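Local coordinates for rifamycin polyketide synthase (PDB 4LN9), which probably dehydrates the beta-hydroxyacyl polyketide intermediate as the double-hotdog dehydratase domain of the terminal module of the rifamycin synthase, at residues A[37-42]-A[230-235]; A[49-54]-A[123-128]; A[74-79]-A[108-113]; A[168-173]-A[216-221]; A[268-273]-A[305-310]. One frame throughout, in Å; residues are numbered along the deposited sequence.

Contact 1 of 5, residues A[37-42]-A[230-235]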
# COMPACT_ATOMS: atom_id res chain seq x y z
N ASP A 37 -5.00 -10.33 -8.02
CA ASP A 37 -5.43 -11.54 -8.72
C ASP A 37 -4.77 -12.81 -8.19
O ASP A 37 -4.14 -13.55 -8.94
CB ASP A 37 -5.20 -11.41 -10.23
CG ASP A 37 -5.97 -12.45 -11.03
OD1 ASP A 37 -6.92 -13.04 -10.49
OD2 ASP A 37 -5.64 -12.64 -12.22
N HIS A 38 -5.01 -13.11 -6.91
CA HIS A 38 -4.27 -14.16 -6.21
C HIS A 38 -5.07 -14.62 -5.03
O HIS A 38 -5.75 -13.82 -4.39
CB HIS A 38 -2.92 -13.61 -5.75
CG HIS A 38 -2.00 -14.66 -5.19
ND1 HIS A 38 -2.11 -15.12 -3.93
CD2 HIS A 38 -0.96 -15.38 -5.78
CE1 HIS A 38 -1.17 -16.06 -3.71
NE2 HIS A 38 -0.47 -16.22 -4.84
N PRO A 39 -5.06 -15.94 -4.74
CA PRO A 39 -6.03 -16.43 -3.76
C PRO A 39 -5.71 -16.05 -2.31
O PRO A 39 -6.55 -16.24 -1.43
CB PRO A 39 -5.98 -17.96 -3.93
CG PRO A 39 -5.32 -18.19 -5.26
CD PRO A 39 -4.38 -17.04 -5.45
N LEU A 40 -4.49 -15.58 -2.05
CA LEU A 40 -4.10 -15.23 -0.68
C LEU A 40 -3.87 -13.73 -0.48
O LEU A 40 -3.46 -13.30 0.60
CB LEU A 40 -2.85 -16.00 -0.25
CG LEU A 40 -2.99 -17.52 -0.13
CD1 LEU A 40 -1.63 -18.16 0.12
CD2 LEU A 40 -3.96 -17.88 0.99
N LEU A 41 -3.90 -12.98 -1.58
CA LEU A 41 -3.51 -11.57 -1.55
C LEU A 41 -4.63 -10.73 -2.14
O LEU A 41 -5.26 -11.13 -3.13
CB LEU A 41 -2.23 -11.36 -2.36
CG LEU A 41 -0.94 -11.98 -1.81
CD1 LEU A 41 0.20 -11.78 -2.79
CD2 LEU A 41 -0.60 -11.41 -0.45
N GLY A 42 -4.87 -9.56 -1.56
CA GLY A 42 -5.99 -8.73 -1.96
C GLY A 42 -5.59 -7.65 -2.95
O GLY A 42 -6.20 -7.51 -4.01
N GLY A 230 -4.78 -23.74 -9.69
CA GLY A 230 -4.56 -23.11 -10.99
C GLY A 230 -4.28 -21.62 -10.89
O GLY A 230 -3.74 -21.02 -11.82
N ARG A 231 -4.68 -21.00 -9.78
CA ARG A 231 -4.50 -19.55 -9.61
C ARG A 231 -3.21 -19.18 -8.88
O ARG A 231 -2.87 -18.00 -8.76
CB ARG A 231 -5.70 -18.92 -8.89
CG ARG A 231 -7.06 -19.24 -9.48
CD ARG A 231 -8.16 -18.51 -8.72
NE ARG A 231 -7.95 -17.06 -8.70
CZ ARG A 231 -8.14 -16.28 -7.64
NH1 ARG A 231 -8.55 -16.80 -6.49
NH2 ARG A 231 -7.93 -14.97 -7.73
N PHE A 232 -2.55 -20.18 -8.29
CA PHE A 232 -1.28 -19.96 -7.58
C PHE A 232 -0.09 -20.01 -8.54
O PHE A 232 -0.17 -20.62 -9.60
CB PHE A 232 -1.09 -21.01 -6.49
CG PHE A 232 -1.88 -20.74 -5.24
CD1 PHE A 232 -1.52 -19.72 -4.38
CD2 PHE A 232 -2.94 -21.57 -4.89
CE1 PHE A 232 -2.22 -19.49 -3.22
CE2 PHE A 232 -3.63 -21.36 -3.71
CZ PHE A 232 -3.28 -20.31 -2.88
N GLY A 233 1.03 -19.44 -8.11
CA GLY A 233 2.33 -19.82 -8.66
C GLY A 233 2.58 -21.30 -8.44
O GLY A 233 2.62 -22.08 -9.39
N ILE A 234 2.63 -21.69 -7.17
CA ILE A 234 2.44 -23.08 -6.80
C ILE A 234 1.61 -23.17 -5.51
O ILE A 234 1.82 -22.39 -4.59
CB ILE A 234 3.80 -23.79 -6.60
CG1 ILE A 234 3.59 -25.30 -6.37
CG2 ILE A 234 4.57 -23.17 -5.45
CD1 ILE A 234 4.86 -26.11 -6.49
N HIS A 235 0.57 -24.00 -5.53
CA HIS A 235 -0.28 -24.15 -4.35
C HIS A 235 0.53 -24.57 -3.15
O HIS A 235 1.37 -25.48 -3.25
CB HIS A 235 -1.42 -25.13 -4.61
CG HIS A 235 -2.47 -25.15 -3.52
ND1 HIS A 235 -2.17 -25.43 -2.24
CD2 HIS A 235 -3.85 -24.93 -3.57
CE1 HIS A 235 -3.29 -25.37 -1.50
NE2 HIS A 235 -4.32 -25.10 -2.32
O HOH W 1 -4.19 -15.76 -10.52
O HOH W 2 -7.10 -15.70 -10.56
O HOH W 3 -8.46 -13.06 -6.27

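Contact 2 of 5, residues A[49-54]-A[123-128]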
# COMPACT_ATOMS: atom_id res chain seq x y z
N GLN A 49 7.83 6.30 -3.97
CA GLN A 49 8.78 7.01 -3.11
C GLN A 49 10.07 6.21 -2.96
O GLN A 49 11.16 6.78 -2.94
CB GLN A 49 8.17 7.30 -1.74
CG GLN A 49 9.18 7.69 -0.67
CD GLN A 49 9.72 9.10 -0.86
OE1 GLN A 49 9.71 9.64 -1.97
NE2 GLN A 49 10.23 9.69 0.22
N SER A 50 9.94 4.88 -2.94
CA SER A 50 11.08 4.01 -2.69
C SER A 50 11.36 3.05 -3.85
O SER A 50 12.32 2.28 -3.80
CB SER A 50 10.88 3.22 -1.39
OG SER A 50 9.86 2.24 -1.54
N ASP A 51 10.57 3.16 -4.91
CA ASP A 51 10.58 2.17 -5.99
C ASP A 51 10.35 0.76 -5.46
O ASP A 51 10.88 -0.22 -5.99
CB ASP A 51 11.90 2.24 -6.77
CG ASP A 51 11.79 1.63 -8.16
OD1 ASP A 51 10.73 1.05 -8.48
OD2 ASP A 51 12.79 1.69 -8.91
N GLY A 52 9.60 0.67 -4.36
CA GLY A 52 9.20 -0.62 -3.82
C GLY A 52 7.77 -0.92 -4.20
O GLY A 52 7.18 -0.24 -5.04
N LEU A 53 7.18 -1.90 -3.53
CA LEU A 53 5.75 -2.11 -3.63
C LEU A 53 5.29 -2.94 -2.46
O LEU A 53 6.09 -3.41 -1.65
CB LEU A 53 5.40 -2.82 -4.95
CG LEU A 53 6.07 -4.17 -5.21
CD1 LEU A 53 5.48 -5.25 -4.32
CD2 LEU A 53 5.92 -4.55 -6.68
N VAL A 54 3.98 -2.98 -2.27
CA VAL A 54 3.42 -3.65 -1.13
C VAL A 54 2.14 -4.39 -1.51
O VAL A 54 1.37 -3.93 -2.36
CB VAL A 54 3.17 -2.68 0.03
CG1 VAL A 54 1.99 -1.77 -0.28
CG2 VAL A 54 2.93 -3.45 1.32
N GLY A 123 11.23 -4.27 -1.12
CA GLY A 123 12.06 -3.07 -1.13
C GLY A 123 12.44 -2.64 -2.53
O GLY A 123 12.18 -3.36 -3.50
N GLY A 124 13.06 -1.47 -2.65
CA GLY A 124 13.55 -1.00 -3.93
C GLY A 124 14.75 -1.80 -4.39
O GLY A 124 15.40 -2.46 -3.58
N PRO A 125 15.05 -1.76 -5.69
CA PRO A 125 16.15 -2.56 -6.24
C PRO A 125 17.53 -2.04 -5.82
O PRO A 125 17.78 -0.83 -5.90
CB PRO A 125 15.97 -2.41 -7.75
CG PRO A 125 15.16 -1.17 -7.94
CD PRO A 125 14.26 -1.10 -6.74
N ALA A 126 18.41 -2.94 -5.40
CA ALA A 126 19.84 -2.62 -5.30
C ALA A 126 20.47 -2.52 -6.69
O ALA A 126 19.77 -2.56 -7.70
CB ALA A 126 20.56 -3.65 -4.45
N ASP A 127 21.78 -2.26 -6.73
CA ASP A 127 22.46 -2.07 -8.00
C ASP A 127 22.49 -3.36 -8.82
O ASP A 127 22.32 -3.33 -10.04
CB ASP A 127 23.88 -1.52 -7.79
CG ASP A 127 23.88 -0.12 -7.20
OD1 ASP A 127 23.49 0.83 -7.90
OD2 ASP A 127 24.27 0.02 -6.02
N ASP A 128 22.55 -4.49 -8.12
CA ASP A 128 22.43 -5.80 -8.77
C ASP A 128 20.99 -6.14 -9.12
O ASP A 128 20.73 -7.10 -9.85
CB ASP A 128 23.04 -6.89 -7.88
CG ASP A 128 22.37 -6.98 -6.52
OD1 ASP A 128 21.24 -6.46 -6.38
OD2 ASP A 128 22.95 -7.60 -5.61

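Contact 3 of 5, residues A[74-79]-A[108-113]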
# COMPACT_ATOMS: atom_id res chain seq x y z
N ASP A 74 -2.94 -28.31 16.67
CA ASP A 74 -4.29 -27.74 16.60
C ASP A 74 -4.33 -26.21 16.53
O ASP A 74 -5.41 -25.62 16.61
CB ASP A 74 -5.16 -28.26 17.76
CG ASP A 74 -5.57 -29.71 17.57
OD1 ASP A 74 -6.72 -29.95 17.16
OD2 ASP A 74 -4.73 -30.60 17.81
N VAL A 75 -3.20 -25.60 16.21
CA VAL A 75 -3.17 -24.18 15.87
C VAL A 75 -2.98 -24.00 14.36
O VAL A 75 -1.95 -24.40 13.81
CB VAL A 75 -2.01 -23.46 16.59
CG1 VAL A 75 -2.02 -21.97 16.28
CG2 VAL A 75 -2.08 -23.71 18.09
N VAL A 76 -3.95 -23.38 13.69
CA VAL A 76 -3.79 -23.03 12.28
C VAL A 76 -2.65 -22.03 12.07
O VAL A 76 -2.66 -20.95 12.65
CB VAL A 76 -5.08 -22.46 11.66
CG1 VAL A 76 -4.87 -22.13 10.19
CG2 VAL A 76 -6.23 -23.44 11.84
N ILE A 77 -1.62 -22.45 11.34
CA ILE A 77 -0.52 -21.56 10.96
C ILE A 77 -0.25 -21.66 9.46
O ILE A 77 -0.35 -22.74 8.88
CB ILE A 77 0.77 -21.90 11.75
CG1 ILE A 77 1.43 -23.17 11.20
CG2 ILE A 77 0.48 -22.05 13.23
CD1 ILE A 77 2.68 -23.58 11.94
N VAL A 78 -0.05 -20.51 8.81
CA VAL A 78 0.25 -20.52 7.38
C VAL A 78 1.56 -21.26 7.14
O VAL A 78 2.52 -21.07 7.89
CB VAL A 78 0.35 -19.09 6.80
CG1 VAL A 78 0.84 -19.13 5.35
CG2 VAL A 78 -0.99 -18.38 6.89
N PRO A 79 1.52 -22.30 6.29
CA PRO A 79 2.74 -23.07 6.07
C PRO A 79 3.89 -22.17 5.60
O PRO A 79 3.65 -21.18 4.91
CB PRO A 79 2.35 -24.06 4.98
CG PRO A 79 1.18 -23.42 4.28
CD PRO A 79 0.44 -22.69 5.36
N LEU A 108 2.96 -17.53 11.21
CA LEU A 108 1.82 -16.70 10.86
C LEU A 108 0.52 -17.38 11.27
O LEU A 108 -0.05 -18.16 10.50
CB LEU A 108 1.82 -16.39 9.36
CG LEU A 108 0.62 -15.69 8.71
CD1 LEU A 108 -0.06 -14.72 9.67
CD2 LEU A 108 1.05 -14.97 7.43
N VAL A 109 0.14 -17.21 12.53
CA VAL A 109 -1.04 -17.86 13.08
C VAL A 109 -2.31 -17.28 12.47
O VAL A 109 -2.47 -16.06 12.40
CB VAL A 109 -1.11 -17.69 14.61
CG1 VAL A 109 -2.44 -18.22 15.14
CG2 VAL A 109 0.05 -18.40 15.28
N VAL A 110 -3.18 -18.16 11.97
CA VAL A 110 -4.52 -17.74 11.58
C VAL A 110 -5.49 -17.99 12.73
O VAL A 110 -5.53 -19.10 13.28
CB VAL A 110 -5.01 -18.49 10.33
CG1 VAL A 110 -6.33 -17.91 9.84
CG2 VAL A 110 -3.96 -18.43 9.23
N PRO A 111 -6.19 -16.94 13.17
CA PRO A 111 -7.10 -17.02 14.32
C PRO A 111 -8.36 -17.82 14.01
O PRO A 111 -8.94 -17.67 12.93
CB PRO A 111 -7.45 -15.55 14.59
CG PRO A 111 -7.27 -14.87 13.27
CD PRO A 111 -6.12 -15.58 12.61
N ARG A 112 -8.78 -18.67 14.95
CA ARG A 112 -9.93 -19.55 14.72
C ARG A 112 -11.23 -18.77 14.53
O ARG A 112 -12.14 -19.24 13.84
CB ARG A 112 -10.07 -20.59 15.84
CG ARG A 112 -11.00 -21.75 15.51
CD ARG A 112 -10.50 -22.59 14.33
NE ARG A 112 -9.48 -23.55 14.73
CZ ARG A 112 -9.13 -24.62 14.02
NH1 ARG A 112 -9.77 -24.90 12.89
NH2 ARG A 112 -8.15 -25.41 14.44
N ARG A 113 -11.29 -17.54 15.04
CA ARG A 113 -12.27 -16.58 14.56
C ARG A 113 -11.70 -15.18 14.34
O ARG A 113 -10.70 -14.80 14.95
CB ARG A 113 -13.52 -16.54 15.45
CG ARG A 113 -13.27 -16.22 16.92
CD ARG A 113 -14.55 -16.38 17.74
NE ARG A 113 -15.28 -15.12 17.90
CZ ARG A 113 -16.42 -14.84 17.29
NH1 ARG A 113 -16.96 -15.72 16.45
NH2 ARG A 113 -17.02 -13.67 17.49
O HOH W 4 -6.61 -27.28 14.61
O HOH W 5 -6.09 -21.20 14.73
O HOH W 6 4.02 -19.29 9.44

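Contact 4 of 5, residues A[168-173]-A[216-221]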
# COMPACT_ATOMS: atom_id res chain seq x y z
N ALA A 168 11.82 -39.25 -16.43
CA ALA A 168 11.18 -40.11 -17.43
C ALA A 168 11.26 -41.60 -17.07
O ALA A 168 10.43 -42.39 -17.51
CB ALA A 168 11.78 -39.87 -18.81
N ALA A 169 12.32 -41.99 -16.36
CA ALA A 169 12.46 -43.37 -15.91
C ALA A 169 11.84 -43.52 -14.53
O ALA A 169 12.47 -43.21 -13.52
CB ALA A 169 13.93 -43.76 -15.87
N TRP A 170 10.56 -43.88 -14.48
CA TRP A 170 9.75 -43.60 -13.29
C TRP A 170 8.81 -44.74 -12.98
O TRP A 170 8.12 -45.22 -13.87
CB TRP A 170 8.97 -42.31 -13.50
CG TRP A 170 8.31 -41.81 -12.24
CD1 TRP A 170 7.01 -42.04 -11.82
CD2 TRP A 170 8.92 -40.97 -11.19
NE1 TRP A 170 6.78 -41.43 -10.61
CE2 TRP A 170 7.89 -40.79 -10.17
CE3 TRP A 170 10.17 -40.43 -10.99
CZ2 TRP A 170 8.12 -40.04 -9.03
CZ3 TRP A 170 10.40 -39.69 -9.82
CH2 TRP A 170 9.39 -39.49 -8.88
N PRO A 171 8.73 -45.15 -11.70
CA PRO A 171 9.59 -44.76 -10.58
C PRO A 171 11.05 -45.09 -10.87
O PRO A 171 11.33 -45.93 -11.72
CB PRO A 171 9.09 -45.62 -9.42
CG PRO A 171 7.80 -46.22 -9.86
CD PRO A 171 7.85 -46.27 -11.36
N PRO A 172 11.98 -44.46 -10.13
CA PRO A 172 13.38 -44.67 -10.48
C PRO A 172 13.86 -46.09 -10.18
O PRO A 172 13.41 -46.70 -9.21
CB PRO A 172 14.11 -43.65 -9.60
CG PRO A 172 13.12 -42.55 -9.43
CD PRO A 172 11.78 -43.25 -9.31
N PRO A 173 14.65 -46.67 -11.10
CA PRO A 173 15.35 -47.93 -10.90
C PRO A 173 15.96 -48.10 -9.51
O PRO A 173 16.66 -47.22 -9.02
CB PRO A 173 16.44 -47.88 -11.97
CG PRO A 173 15.77 -47.16 -13.10
CD PRO A 173 14.78 -46.19 -12.48
N PHE A 216 11.70 -40.18 -3.58
CA PHE A 216 10.89 -39.90 -4.76
C PHE A 216 9.41 -39.99 -4.40
O PHE A 216 9.02 -40.80 -3.55
CB PHE A 216 11.22 -40.90 -5.87
CG PHE A 216 12.66 -40.88 -6.29
CD1 PHE A 216 13.16 -39.83 -7.04
CD2 PHE A 216 13.54 -41.86 -5.85
CE1 PHE A 216 14.49 -39.78 -7.39
CE2 PHE A 216 14.87 -41.83 -6.23
CZ PHE A 216 15.35 -40.77 -6.98
N ALA A 217 8.59 -39.11 -4.97
CA ALA A 217 7.17 -39.13 -4.65
C ALA A 217 6.31 -38.63 -5.80
O ALA A 217 6.76 -37.82 -6.62
CB ALA A 217 6.89 -38.33 -3.39
N GLU A 218 5.09 -39.15 -5.89
CA GLU A 218 4.05 -38.52 -6.67
C GLU A 218 3.12 -37.74 -5.76
O GLU A 218 2.71 -38.24 -4.70
CB GLU A 218 3.28 -39.55 -7.49
CG GLU A 218 4.13 -40.25 -8.54
CD GLU A 218 3.33 -41.16 -9.47
OE1 GLU A 218 2.13 -40.89 -9.69
OE2 GLU A 218 3.95 -42.06 -10.07
N ILE A 219 2.89 -36.49 -6.11
CA ILE A 219 2.08 -35.59 -5.31
C ILE A 219 0.91 -35.13 -6.17
O ILE A 219 1.09 -34.81 -7.35
CB ILE A 219 2.88 -34.34 -4.90
CG1 ILE A 219 4.28 -34.73 -4.42
CG2 ILE A 219 2.13 -33.55 -3.83
CD1 ILE A 219 4.29 -35.51 -3.12
N ALA A 220 -0.30 -35.25 -5.63
CA ALA A 220 -1.48 -34.76 -6.33
C ALA A 220 -2.46 -34.16 -5.32
O ALA A 220 -2.80 -34.80 -4.32
CB ALA A 220 -2.14 -35.88 -7.11
N LEU A 221 -2.84 -32.91 -5.54
CA LEU A 221 -3.82 -32.25 -4.68
C LEU A 221 -5.17 -32.94 -4.84
O LEU A 221 -5.52 -33.37 -5.94
CB LEU A 221 -3.95 -30.77 -5.05
CG LEU A 221 -2.83 -29.82 -4.62
CD1 LEU A 221 -3.25 -28.38 -4.84
CD2 LEU A 221 -2.43 -30.06 -3.17

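Contact 5 of 5, residues A[268-273]-A[305-310]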
# COMPACT_ATOMS: atom_id res chain seq x y z
N ASN A 268 16.79 -21.44 0.56
CA ASN A 268 17.84 -20.89 -0.29
C ASN A 268 17.68 -21.36 -1.72
O ASN A 268 17.53 -22.55 -1.98
CB ASN A 268 19.22 -21.28 0.24
CG ASN A 268 19.52 -20.67 1.60
OD1 ASN A 268 19.43 -21.34 2.62
ND2 ASN A 268 19.86 -19.39 1.60
N GLY A 269 17.61 -20.41 -2.65
CA GLY A 269 17.59 -20.73 -4.08
C GLY A 269 16.32 -21.43 -4.51
O GLY A 269 16.37 -22.49 -5.14
N LEU A 270 15.18 -20.80 -4.24
CA LEU A 270 13.91 -21.31 -4.74
C LEU A 270 13.45 -20.65 -6.03
O LEU A 270 13.38 -19.42 -6.12
CB LEU A 270 12.82 -21.25 -3.67
CG LEU A 270 11.56 -21.92 -4.23
CD1 LEU A 270 11.15 -23.16 -3.45
CD2 LEU A 270 10.40 -20.95 -4.41
N ARG A 271 13.17 -21.47 -7.03
CA ARG A 271 12.69 -21.00 -8.32
C ARG A 271 11.40 -21.71 -8.70
O ARG A 271 11.35 -22.94 -8.72
CB ARG A 271 13.73 -21.27 -9.41
CG ARG A 271 14.87 -20.28 -9.43
CD ARG A 271 15.91 -20.71 -10.46
NE ARG A 271 17.13 -19.92 -10.35
CZ ARG A 271 18.07 -20.13 -9.44
NH1 ARG A 271 17.97 -21.15 -8.59
NH2 ARG A 271 19.14 -19.33 -9.39
N LEU A 272 10.43 -20.93 -9.16
CA LEU A 272 9.22 -21.50 -9.73
C LEU A 272 9.26 -21.37 -11.25
O LEU A 272 9.52 -20.30 -11.78
CB LEU A 272 7.99 -20.79 -9.18
CG LEU A 272 6.67 -21.23 -9.81
CD1 LEU A 272 6.22 -22.55 -9.21
CD2 LEU A 272 5.61 -20.16 -9.65
N HIS A 273 9.16 -22.51 -11.94
CA HIS A 273 9.47 -22.54 -13.36
C HIS A 273 8.23 -22.57 -14.19
O HIS A 273 8.20 -22.05 -15.31
CB HIS A 273 10.35 -23.74 -13.69
CG HIS A 273 11.67 -23.74 -12.97
ND1 HIS A 273 12.71 -22.97 -13.35
CD2 HIS A 273 12.07 -24.38 -11.80
CE1 HIS A 273 13.73 -23.14 -12.49
NE2 HIS A 273 13.35 -24.03 -11.57
N VAL A 305 9.32 -26.68 -9.99
CA VAL A 305 10.04 -25.98 -8.92
C VAL A 305 11.41 -26.61 -8.64
O VAL A 305 11.58 -27.82 -8.76
CB VAL A 305 9.20 -25.90 -7.62
CG1 VAL A 305 8.61 -27.25 -7.27
CG2 VAL A 305 10.04 -25.35 -6.47
N THR A 306 12.41 -25.76 -8.42
CA THR A 306 13.68 -26.23 -7.88
C THR A 306 14.03 -25.49 -6.61
O THR A 306 13.73 -24.31 -6.46
CB THR A 306 14.83 -26.07 -8.90
OG1 THR A 306 14.90 -24.71 -9.34
CG2 THR A 306 14.62 -26.98 -10.10
N LEU A 307 14.64 -26.21 -5.67
CA LEU A 307 15.02 -25.64 -4.39
C LEU A 307 16.44 -26.08 -4.05
O LEU A 307 16.71 -27.28 -3.95
CB LEU A 307 14.05 -26.11 -3.31
CG LEU A 307 14.41 -25.78 -1.86
CD1 LEU A 307 14.64 -24.28 -1.71
CD2 LEU A 307 13.31 -26.25 -0.92
N ASP A 308 17.36 -25.12 -3.97
CA ASP A 308 18.76 -25.44 -3.71
C ASP A 308 18.94 -26.01 -2.31
O ASP A 308 19.61 -27.03 -2.12
CB ASP A 308 19.65 -24.20 -3.88
CG ASP A 308 19.81 -23.79 -5.34
OD1 ASP A 308 19.48 -24.61 -6.23
OD2 ASP A 308 20.28 -22.66 -5.59
N SER A 309 18.29 -25.37 -1.33
CA SER A 309 18.51 -25.71 0.07
C SER A 309 17.34 -25.27 0.95
O SER A 309 16.86 -24.14 0.84
CB SER A 309 19.81 -25.08 0.57
OG SER A 309 20.04 -25.39 1.94
N LEU A 310 16.85 -26.18 1.79
CA LEU A 310 16.00 -25.82 2.92
C LEU A 310 16.56 -26.38 4.23
O LEU A 310 16.77 -27.59 4.35
CB LEU A 310 14.57 -26.32 2.69
CG LEU A 310 13.59 -26.19 3.86
CD1 LEU A 310 13.29 -24.73 4.16
CD2 LEU A 310 12.31 -26.96 3.58
O HOH W 7 18.73 -23.38 3.81
O HOH W 8 16.60 -23.36 -7.58

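Contact 1 of 5, residues A[37-42]-A[230-235]
Pro39 and Phe232 meet at the heart of this contact, which is mainly apolar. The proline ring lies over one face of the phenyl ring. Its CG stands 3.8 Å from the centroid of the Phe232 ring and 11° off the ring normal, a CH-pi contact. Leu40 comes to the edge of the same ring, with CD1 3.6 Å from Phe232 CE1. Phe232 in turn points an edge at the face of His38. This is an offset edge-to-face pair with the planes at 83°. Two bonds hold the imidazole. Leu40 N donates to His38 ND1 at 3.1 Å, tilted from the ring plane, and His38 NE2 bonds to Glu85 OE2 of helix 80-93. Glu85 OE2 also takes the backbone N-H of Gly233, and Glu85 OE1 takes that of Ile234, so one carboxylate serves both segments.

The charged part lies at the exposed rim. Arg231 bends at its third torsion (chi3 57°), which folds the guanidinium back past Pro39. Asp37 OD1 reaches the edge of that group and forms a long salt bridge of 3.5 Å to Arg231 NH2. Arg231 NH1 has a long, weak ion pair with Glu228.

Waters bridge the polar rim. One molecule donates to both Asp37 O and Arg231 O. A second donates to Asp37 OD1 and accepts from Arg231 NE.

The turn at His38 to Leu40 and the loop ahead of helix 236-251 belong to different halves of the chain. The arrangement is consistent with the joining of two hotdog units in a double-hotdog dehydratase.

Contact 2 of 5, residues A[49-54]-A[123-128]
Asp51 and Pro125 cross at about a right angle on the surface of the double-hotdog fold, where a G1 beta bulge at Asp51 and Gly52, opposite Leu47, leads into strand 52-59. The carboxylate of Asp51 lies against CG and CD of the proline. Its OD2 is 3.8 Å from Pro125 CD and equally near Pro125 CG. The first torsion sets this up: CG of Asp51 is swung opposite the backbone N (chi1 -159°), which carries the carboxylate over to the proline.

The rest is backbone against backbone. Gly52 and Gly124 bring their CA atoms within 4.4 Å. Gly124 has no side chain, and its CA lies directly against the carbonyls of the turn. Ser50 turns its hydroxyl back on its own turn, where OG accepts a weak bond from Gly52 N.

Arg131 ties the two segments from outside: its NH1 is hydrogen-bonded to both Asp51 O and Gly123 O. Leu53 pairs with Leu122 through the backbone, so the contact lies just past the end of the pairing of strands 52-59 and 116-122. Gly124 CA makes C-H...O contacts with Ser50 O and Asp51 O, each 3.5 Å away, the second straighter (150° against 133° at the hydrogen).

Contact 3 of 5, residues A[74-79]-A[108-113]
Val76 holds CG1 opposite its own backbone N (chi1 -179°), and this turns Val76 CG1 onto Val110 CB at 3.6 Å. The motif is a single beta bridge, Ile77 with Val109, between the segment leading into helix 80-93 and the loop between strands 98-104 and 116-122 of the double-hotdog fold. Arg112 curls back through bends at chi2 and chi3, which brings its guanidinium to Val76 CG2, the other branch.

Two backbone bonds frame the bridge. Val78 N donates to Leu108 O at 2.9 Å in a nearly straight bond of 169°. Val110 N donates to Val76 O at the same length, but from above the carbonyl plane.

Val78 and Leu108 lie side by side and point the same way, CG2 against CG. Val110 sets CG2 beside its backbone N (chi1 -173°), where it touches Val78 CG2. Leu61 packs on Val76, Val110 and Arg112. Val75 and Val109 meet through their CG1 methyls.

Waters extend the pairing at both ends. One links Val78 O to Leu108 N; another links Val76 N to Val110 O.

At the exposed rim, Val76 CG2 sits over one face of the Arg112 guanidinium, 3.8 Å from Arg112 CZ, while Asp74 O lies at its edge.

Contact 4 of 5, residues A[168-173]-A[216-221]
Trp170 reaches across to strand 214-220 with its indole ring and touches three successive residues there. Its CG stands opposite the backbone N, which extends the ring toward the strand. The pyrrole side carries the polar link: NE1 donates to Glu218 OE2 at 2.9 Å. The acceptor lies in the indole plane, but the donor meets OE2 on its anti side and 32° out of the carboxylate plane. The bond is bent, at 148°. Further round the ring edge, Trp170 CZ2 comes 3.5 Å from Ala217 O. Trp170 CH2 then rests on Phe216 CB, with the two ring planes almost perpendicular.

A cis peptide precedes Pro171 and turns the chain. Pro172 then faces the strand. Its CG sits over the centre of the Phe216 ring, 3.4 Å from the centroid and 4° off the normal, a close CH-pi contact. Pro172 CD also lies over one face of the indole, so this proline is wedged between two aromatic rings.

Beyond the segments, Arg281 makes a cation-pi contact with Trp170, and Trp205 meets it edge-to-face. The join ties the loop after strand 146-154 to strand 214-220, in what is probably the second hotdog. The hydrogen bond to Glu218 and the surrounding rings and proline together probably fix the indole's rotation.

Contact 5 of 5, residues A[268-273]-A[305-310]
This is an antiparallel pairing of two neighbouring strands, 263-272 and 303-313, in what is probably the second half of the double-hotdog fold. The axes of 270-272 and 305-307 run 4.8 Å apart, at 175°. Arg271 and Thr306 form a hydrogen-bonded pair, Arg271 N to Thr306 O and Thr306 N to Arg271 O, both 3.0 Å. Leu270 with Leu307 and Leu272 with Val305 are non-hydrogen-bonded pairs.

Both strands turn a corner within the contact. Gly269 has positive phi and belongs to a G1 bulge against Leu99. Asp308 and Ser309 form a classic bulge opposite Asn268. Asp308 N donates to Gly269 O from well above the carbonyl plane, and Asn268 and Ser309 then resume the pairing.

The leucine face is apolar. Leu270 CD1 meets Val305 CG2 at 3.9 Å, and Leu270 CB lies against Leu307 CD1. The other face is polar. Thr306 holds OG1 between its backbone N and carbonyl carbon (chi1 55°), which presents it to the edge of the His273 ring. His273 NE2 and Thr306 OG1 are hydrogen-bonded at 2.8 Å, 169° at the hydrogen.

A water in the plane of the Arg271 guanidinium accepts from Arg271 NH1 and lies within hydrogen-bonding distance of Gly269 O and Thr306 OG1. Arg271 NE is held elsewhere by a salt bridge to Glu156. Asp308 OD2 stays 4.1 Å from Arg271 NH1, beyond a salt bridge, so any attraction is probably weak.

From the N terminus, contact 1 opens first at 37-42 and closes only at 230-235, tying the first strands to the loop before helix 236-251. Contacts 2, 3 and 4 all nest inside this long loop. Contact 2 closes the loop from 49-54 to 123-128, and contact 3 nests within it. Contact 4 follows in series and fastens the loop after strand 146-154 to strand 214-220. Contact 5 opens after contact 1 has closed and pairs two late strands. None of the five loops cross. Contact 1 touches contact 4 through His235 and Leu221, and contact 5 through Gly233 and Ile234, which pack on Leu272. Contacts 2 and 4 lie on opposite sides of the chain's centre.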